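Local coordinates for V-type ATPase 116 kDa subunit (Meiothermus ruber, PDB 3RRK), which probably serves, as the cytoplasmic N-terminal domain of subunit I, in a rotary V-type ATPase that couples ATP turnover to proton transport across the membrane, at residues 161-166 with 206-211; 176-181 with 187-192; 129-134 with 211-216; 142-147 with 224-229; 216-221 with 228-233. All blocks are in the same frame, centred on the assembly; numbering follows the deposited sequence.

Interaction 1 (161-166 with 206-211)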
# COMPACT_ATOMS: atom_id res chain seq x y z
N LEU A 161 -8.27 -30.79 -27.74
CA LEU A 161 -8.23 -29.99 -28.95
C LEU A 161 -9.13 -30.61 -30.01
O LEU A 161 -9.84 -29.91 -30.72
CB LEU A 161 -6.81 -29.88 -29.46
CG LEU A 161 -6.62 -28.96 -30.67
CD1 LEU A 161 -7.03 -27.54 -30.33
CD2 LEU A 161 -5.17 -29.00 -31.15
N GLU A 162 -9.10 -31.93 -30.09
CA GLU A 162 -9.92 -32.65 -31.05
C GLU A 162 -11.41 -32.44 -30.81
O GLU A 162 -12.15 -32.15 -31.75
CB GLU A 162 -9.60 -34.14 -31.00
CG GLU A 162 -8.19 -34.41 -31.46
CD GLU A 162 -7.79 -33.49 -32.60
OE1 GLU A 162 -8.45 -33.53 -33.66
OE2 GLU A 162 -6.83 -32.71 -32.42
N ALA A 163 -11.84 -32.58 -29.56
CA ALA A 163 -13.24 -32.38 -29.21
C ALA A 163 -13.71 -31.02 -29.72
O ALA A 163 -14.85 -30.87 -30.17
CB ALA A 163 -13.43 -32.50 -27.69
N VAL A 164 -12.81 -30.03 -29.63
CA VAL A 164 -13.06 -28.67 -30.11
C VAL A 164 -13.16 -28.64 -31.63
O VAL A 164 -14.09 -28.07 -32.21
CB VAL A 164 -11.90 -27.74 -29.71
CG1 VAL A 164 -12.03 -26.40 -30.41
CG2 VAL A 164 -11.85 -27.56 -28.22
N ARG A 165 -12.16 -29.24 -32.28
CA ARG A 165 -12.17 -29.37 -33.72
C ARG A 165 -13.47 -30.02 -34.15
O ARG A 165 -14.07 -29.62 -35.15
CB ARG A 165 -10.96 -30.19 -34.18
CG ARG A 165 -10.93 -30.47 -35.67
CD ARG A 165 -9.59 -31.03 -36.13
NE ARG A 165 -8.64 -29.98 -36.51
CZ ARG A 165 -7.47 -29.76 -35.93
NH1 ARG A 165 -7.05 -30.53 -34.93
NH2 ARG A 165 -6.69 -28.78 -36.37
N LYS A 166 -13.93 -31.01 -33.38
CA LYS A 166 -15.18 -31.69 -33.68
C LYS A 166 -16.36 -30.75 -33.54
O LYS A 166 -17.18 -30.64 -34.45
CB LYS A 166 -15.38 -32.92 -32.80
CG LYS A 166 -16.79 -33.50 -32.91
CD LYS A 166 -16.91 -34.85 -32.21
CE LYS A 166 -18.36 -35.35 -32.21
NZ LYS A 166 -19.24 -34.50 -31.35
N SER A 206 -17.45 -22.29 -25.47
CA SER A 206 -18.27 -22.16 -24.28
C SER A 206 -18.91 -23.49 -23.87
O SER A 206 -19.01 -23.81 -22.70
CB SER A 206 -19.34 -21.09 -24.47
OG SER A 206 -20.08 -20.90 -23.28
N ARG A 207 -19.35 -24.28 -24.85
CA ARG A 207 -20.02 -25.54 -24.54
C ARG A 207 -19.01 -26.63 -24.19
O ARG A 207 -19.39 -27.73 -23.82
CB ARG A 207 -20.96 -25.96 -25.68
CG ARG A 207 -21.94 -24.86 -26.08
CD ARG A 207 -23.27 -25.37 -26.62
NE ARG A 207 -24.03 -24.31 -27.29
CZ ARG A 207 -24.65 -23.29 -26.68
NH1 ARG A 207 -24.62 -23.18 -25.35
NH2 ARG A 207 -25.30 -22.38 -27.40
N LEU A 208 -17.72 -26.32 -24.27
CA LEU A 208 -16.67 -27.25 -23.83
C LEU A 208 -15.94 -26.76 -22.58
O LEU A 208 -14.96 -27.36 -22.14
CB LEU A 208 -15.69 -27.53 -24.97
CG LEU A 208 -16.40 -28.21 -26.13
CD1 LEU A 208 -15.46 -28.59 -27.25
CD2 LEU A 208 -17.15 -29.43 -25.60
N GLY A 209 -16.44 -25.67 -22.01
CA GLY A 209 -15.84 -25.09 -20.82
C GLY A 209 -14.52 -24.38 -21.08
O GLY A 209 -13.70 -24.24 -20.18
N LEU A 210 -14.32 -23.93 -22.31
CA LEU A 210 -13.11 -23.20 -22.67
C LEU A 210 -13.46 -21.74 -22.91
O LEU A 210 -14.61 -21.39 -23.16
CB LEU A 210 -12.51 -23.80 -23.93
CG LEU A 210 -12.21 -25.30 -23.91
CD1 LEU A 210 -11.92 -25.81 -25.31
CD2 LEU A 210 -11.02 -25.54 -23.00
N ALA A 211 -12.46 -20.87 -22.84
CA ALA A 211 -12.71 -19.45 -23.03
C ALA A 211 -11.53 -18.79 -23.71
O ALA A 211 -10.42 -19.31 -23.68
CB ALA A 211 -12.99 -18.78 -21.69
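Leu208 reaches from the turn after helix 198-206 to the flank of helix 158-172 and makes the broadest contact here. Its CD1 methyl does the touching: it rests against the backbone of Val164, 3.7 Å from CA, and comes within 3.8 Å of the carbonyl O of Ala163. On the same helix Val164 offers CG2, the branch beside its own backbone N (CG1 is the one anti to N, chi1 170°). That single methyl meets two leucines, lying 3.9 Å from Leu208 CD1 and 3.4 Å from Leu210 CD1, with the side chains approaching at a slant.

Between the two leucines the chain turns out of the helix. Gly209, with positive phi, is the C' residue of a Schellman motif ending the preceding helix: Leu210 N bonds to Leu205 O, and Gly209 N to Ser206 O. Behind the contact, Val164 also packs on Phe153 of strand 148-155 and Leu178 of strand 177-182, tying helix to sheet. No hydrogen bond joins the two segments, and their side chains meet through methyl groups alone; the hold is therefore hydrophobic, resting on fit and burial rather than on directed bonds.

Interaction 2 (176-181 with 187-192); sequences FVLEAE and LAALVV
Leu187 opens the second strand by laying CB and CD2 beside the carbonyl O of Glu181, at 3.9 and 4.0 Å. Ala188 then pairs with Glu181 through two hydrogen bonds, its N giving to Glu181 O and its O taking Glu181 N, both 2.7 Å. The next residue, Ala189, faces Ala180 in a non-hydrogen-bonded pair, methyl against methyl at 4.0 Å, on the face where Leu161 of helix 158-172 packs on Ala180.

Leu190 returns to the bonded pattern with Glu179: its N gives to Glu179 O and its O takes Glu179 N. The two strands thus form an antiparallel beta hairpin, and strand 187-194 is the middle strand of a three-stranded sheet, its other edge bonded to strand 148-155.

Val191 shares the helix-covered face with Leu178. With Leu178 CG anti to the backbone N (chi1 -178°) and chi2 at 53°, the CD1 branch comes across to Val191 CG2, 3.7 Å away, and near Leu190 O. Val191 CG1 approaches Phe176 CB at 4.3 Å. Val192 points to the other face with Val177, their CB atoms 4.1 Å apart; its O accepts Val177 N and its N returns a bond to Val177 O.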
# COMPACT_ATOMS: atom_id res chain seq x y z
N PHE A 176 -13.31 -22.77 -40.90
CA PHE A 176 -12.48 -22.39 -39.76
C PHE A 176 -11.11 -23.03 -39.88
O PHE A 176 -10.92 -24.01 -40.60
CB PHE A 176 -13.12 -22.81 -38.43
CG PHE A 176 -13.06 -24.29 -38.16
CD1 PHE A 176 -12.00 -24.84 -37.45
CD2 PHE A 176 -14.07 -25.13 -38.62
CE1 PHE A 176 -11.95 -26.21 -37.19
CE2 PHE A 176 -14.03 -26.50 -38.37
CZ PHE A 176 -12.97 -27.04 -37.65
N VAL A 177 -10.16 -22.47 -39.15
CA VAL A 177 -8.82 -23.02 -39.05
C VAL A 177 -8.44 -23.18 -37.59
O VAL A 177 -8.39 -22.21 -36.83
CB VAL A 177 -7.79 -22.12 -39.76
CG1 VAL A 177 -6.38 -22.58 -39.44
CG2 VAL A 177 -8.03 -22.12 -41.26
N LEU A 178 -8.18 -24.41 -37.17
CA LEU A 178 -7.78 -24.65 -35.80
C LEU A 178 -6.34 -25.15 -35.75
O LEU A 178 -6.04 -26.26 -36.17
CB LEU A 178 -8.73 -25.63 -35.12
CG LEU A 178 -8.43 -25.92 -33.65
CD1 LEU A 178 -8.31 -24.62 -32.82
CD2 LEU A 178 -9.49 -26.86 -33.08
N GLU A 179 -5.44 -24.32 -35.25
CA GLU A 179 -4.05 -24.69 -35.12
C GLU A 179 -3.60 -24.46 -33.70
O GLU A 179 -4.20 -23.67 -32.97
CB GLU A 179 -3.19 -23.89 -36.10
CG GLU A 179 -3.49 -24.20 -37.56
CD GLU A 179 -3.29 -25.68 -37.91
OE1 GLU A 179 -2.20 -26.21 -37.62
OE2 GLU A 179 -4.22 -26.30 -38.47
N ALA A 180 -2.54 -25.15 -33.29
CA ALA A 180 -2.14 -25.11 -31.89
C ALA A 180 -0.65 -25.35 -31.74
O ALA A 180 -0.02 -26.04 -32.55
CB ALA A 180 -2.90 -26.14 -31.10
N GLU A 181 -0.08 -24.75 -30.70
CA GLU A 181 1.33 -24.92 -30.39
C GLU A 181 1.46 -25.38 -28.96
O GLU A 181 0.70 -24.95 -28.10
CB GLU A 181 2.11 -23.61 -30.61
CG GLU A 181 2.52 -23.36 -32.05
CD GLU A 181 3.32 -24.52 -32.63
OE1 GLU A 181 4.18 -25.07 -31.90
OE2 GLU A 181 3.08 -24.88 -33.80
N LEU A 187 -1.65 -26.31 -24.26
CA LEU A 187 -1.46 -26.02 -25.66
C LEU A 187 -2.05 -24.65 -25.98
O LEU A 187 -3.20 -24.38 -25.61
CB LEU A 187 -2.16 -27.07 -26.51
CG LEU A 187 -1.67 -28.51 -26.40
CD1 LEU A 187 -2.61 -29.42 -27.16
CD2 LEU A 187 -0.25 -28.62 -26.92
N ALA A 188 -1.28 -23.80 -26.64
CA ALA A 188 -1.80 -22.53 -27.13
C ALA A 188 -2.50 -22.79 -28.46
O ALA A 188 -1.87 -23.20 -29.43
CB ALA A 188 -0.69 -21.53 -27.29
N ALA A 189 -3.80 -22.58 -28.50
CA ALA A 189 -4.58 -22.83 -29.70
C ALA A 189 -5.14 -21.52 -30.24
O ALA A 189 -5.27 -20.55 -29.51
CB ALA A 189 -5.70 -23.80 -29.41
N LEU A 190 -5.47 -21.52 -31.52
CA LEU A 190 -6.08 -20.36 -32.14
C LEU A 190 -7.13 -20.84 -33.13
O LEU A 190 -6.89 -21.79 -33.88
CB LEU A 190 -5.01 -19.54 -32.85
CG LEU A 190 -5.47 -18.27 -33.58
CD1 LEU A 190 -5.59 -17.13 -32.59
CD2 LEU A 190 -4.52 -17.92 -34.70
N VAL A 191 -8.29 -20.21 -33.12
CA VAL A 191 -9.30 -20.48 -34.14
C VAL A 191 -9.45 -19.25 -35.00
O VAL A 191 -9.35 -18.12 -34.52
CB VAL A 191 -10.67 -20.77 -33.55
CG1 VAL A 191 -11.58 -21.39 -34.64
CG2 VAL A 191 -10.54 -21.69 -32.38
N VAL A 192 -9.70 -19.49 -36.29
CA VAL A 192 -9.90 -18.45 -37.27
C VAL A 192 -11.18 -18.71 -38.06
O VAL A 192 -11.42 -19.82 -38.54
CB VAL A 192 -8.72 -18.39 -38.24
CG1 VAL A 192 -8.92 -17.27 -39.25
CG2 VAL A 192 -7.43 -18.21 -37.45

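Interaction 3 (129-134 with 211-216)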
# COMPACT_ATOMS: atom_id res chain seq x y z
N GLY A 129 4.30 -14.57 -21.60
CA GLY A 129 5.31 -14.44 -22.63
C GLY A 129 5.27 -15.45 -23.77
O GLY A 129 4.98 -15.09 -24.91
N LYS A 130 5.58 -16.71 -23.47
CA LYS A 130 5.65 -17.73 -24.51
C LYS A 130 4.31 -17.93 -25.19
O LYS A 130 4.26 -18.18 -26.39
CB LYS A 130 6.18 -19.06 -23.96
CG LYS A 130 7.65 -19.02 -23.59
CD LYS A 130 8.53 -18.53 -24.75
CE LYS A 130 9.92 -18.13 -24.26
NZ LYS A 130 10.89 -17.84 -25.37
N ALA A 131 3.22 -17.80 -24.44
CA ALA A 131 1.89 -17.96 -25.01
C ALA A 131 1.63 -16.92 -26.09
O ALA A 131 1.17 -17.24 -27.18
CB ALA A 131 0.84 -17.88 -23.93
N ALA A 132 1.94 -15.66 -25.78
CA ALA A 132 1.76 -14.58 -26.73
C ALA A 132 2.65 -14.73 -27.98
O ALA A 132 2.26 -14.37 -29.09
CB ALA A 132 2.00 -13.25 -26.06
N GLU A 133 3.86 -15.26 -27.79
CA GLU A 133 4.76 -15.49 -28.91
C GLU A 133 4.14 -16.52 -29.84
O GLU A 133 3.99 -16.29 -31.04
CB GLU A 133 6.12 -15.97 -28.41
CG GLU A 133 7.08 -16.37 -29.50
CD GLU A 133 8.47 -16.67 -28.97
OE1 GLU A 133 8.88 -16.04 -27.98
OE2 GLU A 133 9.16 -17.54 -29.56
N LYS A 134 3.75 -17.66 -29.26
CA LYS A 134 3.17 -18.75 -30.03
C LYS A 134 1.94 -18.30 -30.82
O LYS A 134 1.87 -18.49 -32.04
CB LYS A 134 2.80 -19.92 -29.11
CG LYS A 134 3.97 -20.55 -28.35
CD LYS A 134 5.18 -20.73 -29.22
CE LYS A 134 6.25 -21.54 -28.52
NZ LYS A 134 5.85 -22.97 -28.35
N ALA A 211 -12.46 -20.87 -22.84
CA ALA A 211 -12.71 -19.45 -23.03
C ALA A 211 -11.53 -18.79 -23.71
O ALA A 211 -10.42 -19.31 -23.68
CB ALA A 211 -12.99 -18.78 -21.69
N GLU A 212 -11.79 -17.64 -24.32
CA GLU A 212 -10.70 -16.84 -24.88
C GLU A 212 -9.67 -16.51 -23.80
O GLU A 212 -10.01 -16.18 -22.67
CB GLU A 212 -11.23 -15.56 -25.52
CG GLU A 212 -10.14 -14.55 -25.74
CD GLU A 212 -10.48 -13.49 -26.77
OE1 GLU A 212 -11.65 -13.45 -27.24
OE2 GLU A 212 -9.57 -12.70 -27.11
N LEU A 213 -8.40 -16.63 -24.16
CA LEU A 213 -7.33 -16.26 -23.26
C LEU A 213 -7.21 -14.74 -23.29
O LEU A 213 -7.03 -14.14 -24.35
CB LEU A 213 -6.02 -16.92 -23.70
CG LEU A 213 -4.71 -16.43 -23.08
CD1 LEU A 213 -4.76 -16.47 -21.55
CD2 LEU A 213 -3.53 -17.25 -23.61
N ARG A 214 -7.36 -14.13 -22.12
CA ARG A 214 -7.24 -12.70 -21.99
C ARG A 214 -5.81 -12.39 -21.57
O ARG A 214 -5.19 -13.16 -20.84
CB ARG A 214 -8.21 -12.17 -20.93
CG ARG A 214 -9.69 -12.46 -21.20
CD ARG A 214 -10.23 -11.62 -22.35
NE ARG A 214 -11.51 -12.15 -22.83
CZ ARG A 214 -12.22 -11.62 -23.83
NH1 ARG A 214 -11.79 -10.53 -24.46
NH2 ARG A 214 -13.37 -12.17 -24.19
N PHE A 215 -5.28 -11.29 -22.06
CA PHE A 215 -4.00 -10.81 -21.60
C PHE A 215 -4.26 -9.64 -20.71
O PHE A 215 -5.10 -8.80 -21.02
CB PHE A 215 -3.09 -10.47 -22.77
CG PHE A 215 -2.60 -11.67 -23.49
CD1 PHE A 215 -1.43 -12.30 -23.09
CD2 PHE A 215 -3.34 -12.22 -24.51
CE1 PHE A 215 -0.97 -13.44 -23.73
CE2 PHE A 215 -2.89 -13.36 -25.16
CZ PHE A 215 -1.70 -13.96 -24.77
N PRO A 216 -3.56 -9.59 -19.57
CA PRO A 216 -3.84 -8.59 -18.54
C PRO A 216 -3.41 -7.21 -19.01
O PRO A 216 -2.57 -7.11 -19.92
CB PRO A 216 -2.96 -9.04 -17.39
CG PRO A 216 -1.81 -9.72 -18.05
CD PRO A 216 -2.40 -10.43 -19.22
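Phe215 and Leu213 reach helix 94-138 from the same run of loop by different first torsions. In Phe215, CG stands opposite the carbonyl carbon and beside the backbone N (chi1 -72°), which sends the ring out to Ala132. In Leu213, CG instead lies anti to the backbone N (chi1 167°), and the CD2 branch is the one carried toward Ala131.

The closer meeting is that of the ring with Ala132. Its CE1 and CZ corner comes to the methyl, 3.8 Å from CE1 to Ala132 CB and 4.0 Å from CZ to the same CB. CZ also sits 4.0 Å from Ala132 CA, so the ring touches the helix backbone as well. The second meeting is lighter: Leu213 CD2 stands 4.4 Å from Ala131 CB. Two alanines in succession give the helix a low profile here, and the larger loop side chains supply the bulk. No hydrogen bond crosses between the segments.

The ring has further company: Phe128, one turn back on the helix, meets it with planes about 60° apart, and Met231 of helix 224-281 packs against it too. Leu213 is fixed from its backbone, which bonds to Pro152 of the edge strand 148-155. The extended chain beside that strand probably lies where the fourth strand would be in a ferredoxin-like beta-alpha-beta-beta-alpha-beta fold, which the order of helices and strands in this lobe recalls, while its side chains wedge against the long helix 94-138, which brings the chain into the lobe.

Interaction 4 (142-147 with 224-229)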
# COMPACT_ATOMS: atom_id res chain seq x y z
N LEU A 142 -3.17 -12.46 -39.93
CA LEU A 142 -4.61 -12.66 -39.83
C LEU A 142 -5.20 -11.90 -38.64
O LEU A 142 -6.42 -11.87 -38.47
CB LEU A 142 -4.93 -14.14 -39.62
CG LEU A 142 -4.45 -15.26 -40.54
CD1 LEU A 142 -3.00 -15.09 -40.95
CD2 LEU A 142 -4.61 -16.59 -39.82
N ASP A 143 -4.34 -11.32 -37.81
CA ASP A 143 -4.79 -10.83 -36.50
C ASP A 143 -5.43 -9.44 -36.48
O ASP A 143 -6.01 -9.04 -35.48
CB ASP A 143 -3.69 -10.98 -35.42
CG ASP A 143 -2.47 -10.14 -35.69
OD1 ASP A 143 -2.56 -9.19 -36.50
OD2 ASP A 143 -1.42 -10.41 -35.07
N GLU A 144 -5.33 -8.71 -37.59
CA GLU A 144 -6.02 -7.44 -37.71
C GLU A 144 -6.66 -7.32 -39.09
O GLU A 144 -6.66 -6.25 -39.70
CB GLU A 144 -5.07 -6.27 -37.42
CG GLU A 144 -3.64 -6.54 -37.84
CD GLU A 144 -2.66 -5.57 -37.22
OE1 GLU A 144 -3.10 -4.69 -36.44
OE2 GLU A 144 -1.45 -5.69 -37.50
N SER A 145 -7.21 -8.44 -39.56
CA SER A 145 -7.94 -8.50 -40.82
C SER A 145 -9.43 -8.32 -40.54
O SER A 145 -10.05 -9.15 -39.89
CB SER A 145 -7.71 -9.84 -41.51
OG SER A 145 -6.32 -10.11 -41.66
N PRO A 146 -10.01 -7.22 -41.05
CA PRO A 146 -11.40 -6.88 -40.76
C PRO A 146 -12.41 -7.96 -41.13
O PRO A 146 -13.45 -8.05 -40.50
CB PRO A 146 -11.64 -5.60 -41.59
CG PRO A 146 -10.53 -5.58 -42.60
CD PRO A 146 -9.37 -6.25 -41.96
N ARG A 147 -12.11 -8.79 -42.13
CA ARG A 147 -13.03 -9.84 -42.56
C ARG A 147 -12.89 -11.18 -41.81
O ARG A 147 -13.67 -12.10 -42.05
CB ARG A 147 -12.89 -10.09 -44.06
CG ARG A 147 -14.09 -9.69 -44.91
CD ARG A 147 -14.00 -8.25 -45.37
NE ARG A 147 -15.09 -7.92 -46.28
CZ ARG A 147 -14.99 -8.02 -47.60
NH1 ARG A 147 -13.87 -8.44 -48.16
NH2 ARG A 147 -16.03 -7.69 -48.37
N LEU A 224 -2.88 -9.85 -31.17
CA LEU A 224 -1.80 -10.78 -30.84
C LEU A 224 -0.44 -10.22 -31.22
O LEU A 224 0.45 -10.10 -30.39
CB LEU A 224 -2.00 -12.10 -31.59
CG LEU A 224 -3.17 -12.91 -31.06
CD1 LEU A 224 -3.02 -12.97 -29.57
CD2 LEU A 224 -4.49 -12.25 -31.46
N GLY A 225 -0.29 -9.89 -32.50
CA GLY A 225 0.98 -9.47 -33.03
C GLY A 225 1.58 -8.29 -32.31
O GLY A 225 2.77 -8.29 -32.00
N LYS A 226 0.77 -7.27 -32.07
CA LYS A 226 1.27 -6.09 -31.38
C LYS A 226 1.64 -6.44 -29.93
O LYS A 226 2.72 -6.07 -29.46
CB LYS A 226 0.24 -4.96 -31.44
CG LYS A 226 -0.15 -4.56 -32.86
CD LYS A 226 -0.27 -3.05 -33.02
CE LYS A 226 -0.61 -2.65 -34.44
NZ LYS A 226 -0.52 -1.17 -34.63
N ALA A 227 0.74 -7.16 -29.26
CA ALA A 227 0.95 -7.59 -27.87
C ALA A 227 2.28 -8.31 -27.67
O ALA A 227 3.05 -7.98 -26.77
CB ALA A 227 -0.21 -8.47 -27.42
N ALA A 228 2.53 -9.31 -28.51
CA ALA A 228 3.77 -10.06 -28.47
C ALA A 228 5.00 -9.19 -28.74
O ALA A 228 6.09 -9.46 -28.23
CB ALA A 228 3.72 -11.22 -29.44
N ALA A 229 4.83 -8.16 -29.54
CA ALA A 229 5.97 -7.33 -29.88
C ALA A 229 6.32 -6.38 -28.74
O ALA A 229 7.49 -6.23 -28.40
CB ALA A 229 5.71 -6.57 -31.17
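Asp143 makes the one hydrogen bond between the loop and the helix, accepting the backbone N-H of Gly225 on OD2 at 2.9 Å. The bond is bent, with an N-H...O angle of 136°, and the donor sits above the carboxylate, 42° out of its plane. The side chain is turned to reach it with CG placed between its own backbone N and carbonyl carbon (chi1 65°), which points the carboxylate at the first turn of the helix.

Van der Waals contacts flank the bond. OD2 lies 3.3 Å from Gly225 CA, where no side chain stands in the way, and 3.9 Å from Leu224 CB. Pro223, just ahead, is touched by both Asp143 and Glu144.

Charge adds a looser component. The extended Glu144 side chain meets that of Lys226 at about a right angle, and what touches is an oxygen and a methylene: Glu144 OE1 is 3.8 Å from Lys226 CE. The amino group itself stays farther off, with OE1 to NZ at 4.7 Å, so their opposite charges may attract but form no salt bridge. Both side chains are exposed, which probably weakens the pull.

The far side of the loop is held to the sheet region through Arg195, whose guanidinium binds Pro146 O. The contact lies on the surface where the chain turns from helix 94-138 into strand 148-155. A carboxylate bonded to a backbone N-H in the first turn is a familiar feature of helix beginnings, where it probably gains from the partial positive charge of that end; here it lies in the beginning region of the long helix 224-281.

Interaction 5 (216-221 with 228-233)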
# COMPACT_ATOMS: atom_id res chain seq x y z
N PRO A 216 -3.56 -9.59 -19.57
CA PRO A 216 -3.84 -8.59 -18.54
C PRO A 216 -3.41 -7.21 -19.01
O PRO A 216 -2.57 -7.11 -19.92
CB PRO A 216 -2.96 -9.04 -17.39
CG PRO A 216 -1.81 -9.72 -18.05
CD PRO A 216 -2.40 -10.43 -19.22
N GLY A 217 -3.98 -6.18 -18.41
CA GLY A 217 -3.55 -4.81 -18.64
C GLY A 217 -3.70 -4.33 -20.06
O GLY A 217 -4.58 -4.78 -20.79
N ALA A 218 -2.82 -3.41 -20.45
CA ALA A 218 -2.83 -2.85 -21.79
C ALA A 218 -2.88 -3.92 -22.88
O ALA A 218 -3.53 -3.74 -23.91
CB ALA A 218 -1.61 -1.94 -21.99
N TYR A 219 -2.21 -5.05 -22.67
CA TYR A 219 -2.14 -6.08 -23.71
C TYR A 219 -3.50 -6.59 -24.16
O TYR A 219 -3.62 -7.14 -25.25
CB TYR A 219 -1.30 -7.28 -23.26
CG TYR A 219 0.09 -6.91 -22.85
CD1 TYR A 219 1.06 -6.60 -23.80
CD2 TYR A 219 0.44 -6.83 -21.50
CE1 TYR A 219 2.33 -6.24 -23.43
CE2 TYR A 219 1.71 -6.47 -21.13
CZ TYR A 219 2.65 -6.18 -22.09
OH TYR A 219 3.92 -5.82 -21.71
N GLY A 220 -4.50 -6.44 -23.30
CA GLY A 220 -5.81 -7.00 -23.55
C GLY A 220 -6.40 -6.53 -24.86
O GLY A 220 -6.88 -7.34 -25.67
N ALA A 221 -6.34 -5.22 -25.07
CA ALA A 221 -6.96 -4.57 -26.22
C ALA A 221 -6.05 -4.49 -27.46
O ALA A 221 -6.18 -3.58 -28.27
CB ALA A 221 -7.42 -3.18 -25.83
N ALA A 228 2.53 -9.31 -28.51
CA ALA A 228 3.77 -10.06 -28.47
C ALA A 228 5.00 -9.19 -28.74
O ALA A 228 6.09 -9.46 -28.23
CB ALA A 228 3.72 -11.22 -29.44
N ALA A 229 4.83 -8.16 -29.54
CA ALA A 229 5.97 -7.33 -29.88
C ALA A 229 6.32 -6.38 -28.74
O ALA A 229 7.49 -6.23 -28.40
CB ALA A 229 5.71 -6.57 -31.17
N ARG A 230 5.30 -5.76 -28.14
CA ARG A 230 5.49 -4.94 -26.94
C ARG A 230 6.05 -5.75 -25.76
O ARG A 230 6.92 -5.29 -25.03
CB ARG A 230 4.19 -4.25 -26.53
CG ARG A 230 4.34 -3.39 -25.28
CD ARG A 230 3.13 -2.49 -25.08
NE ARG A 230 3.23 -1.67 -23.87
CZ ARG A 230 2.83 -2.06 -22.65
NH1 ARG A 230 2.31 -3.26 -22.48
NH2 ARG A 230 2.97 -1.25 -21.61
N MET A 231 5.55 -6.97 -25.59
CA MET A 231 6.09 -7.83 -24.55
C MET A 231 7.56 -8.12 -24.77
O MET A 231 8.33 -8.22 -23.82
CB MET A 231 5.34 -9.14 -24.52
CG MET A 231 3.99 -9.06 -23.90
SD MET A 231 3.51 -10.68 -23.34
CE MET A 231 1.73 -10.46 -23.25
N LYS A 232 7.95 -8.29 -26.02
CA LYS A 232 9.31 -8.68 -26.33
C LYS A 232 10.27 -7.53 -26.03
O LYS A 232 11.43 -7.75 -25.66
CB LYS A 232 9.42 -9.09 -27.80
CG LYS A 232 10.81 -9.54 -28.24
CD LYS A 232 10.83 -9.88 -29.73
CE LYS A 232 12.24 -9.86 -30.31
NZ LYS A 232 12.26 -10.01 -31.79
N GLU A 233 9.79 -6.31 -26.18
CA GLU A 233 10.64 -5.15 -26.01
C GLU A 233 10.64 -4.69 -24.55
O GLU A 233 11.66 -4.25 -24.03
CB GLU A 233 10.22 -4.01 -26.95
CG GLU A 233 9.46 -2.89 -26.28
CD GLU A 233 8.89 -1.90 -27.27
OE1 GLU A 233 9.62 -1.50 -28.21
OE2 GLU A 233 7.71 -1.51 -27.12
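Tyr219 presents its ring between two side chains of helix 224-281, with Met231 CE over one face and Arg230 NH1 over the opposite one. At the edge, in the ring plane, lies Pro216 O from its own loop. The guanidinium of Arg230 is tilted, its plane 52° from that of the ring; Ala218 CB covers one of its faces at 4.2 Å from NH1, and Tyr219 CD1 lies at its edge, in plane. Although NH1 also stands 3.1 Å from Tyr219 OH, the angle is too poor for a hydrogen bond.

On the other face, Met231 CE sits 4.0 Å from the ring centroid, 15° off the normal and offset toward the rim, a CH-pi contact. SD, above the same face but farther at 4.7 Å from the centroid, adds a Met-aromatic contact, formed as the loop before helix 224-281 folds back on the helix's early turns. Met231 CG also meets the ring, 3.3 Å from Tyr219 CE1, and from there the chain runs extended to carry SD and CE over the face.

Arg230 has CG anti to its backbone N (chi1 180°) and stays straight as far as NE, so its aliphatic part passes the phenol end, with CG 3.9 Å from Tyr219 CE1. Its other amino group, NH2, has a long and weak ion pair with Glu121 of helix 94-138.

All five contacts lie at one end of an elongated chain, in the lobe at the far end of the long helices 94-138 and 224-281. Interaction 2 sits inside the sequence loop closed by interaction 1, and both are nested in those of interactions 3 and 4, which cross, their segments alternating; interaction 5 follows interaction 3 in series. Helix 158-172 in interaction 1 covers the hairpin of interaction 2, the centres about 11 Å apart. Interactions 3 and 5 have centres about 9 Å apart and share Pro216, while interactions 4 and 5 both use helix 224-281. The chain enters along helix 94-138, builds the lobe and leaves along helix 224-281, so sheet, loop and both long helices are joined into one unit.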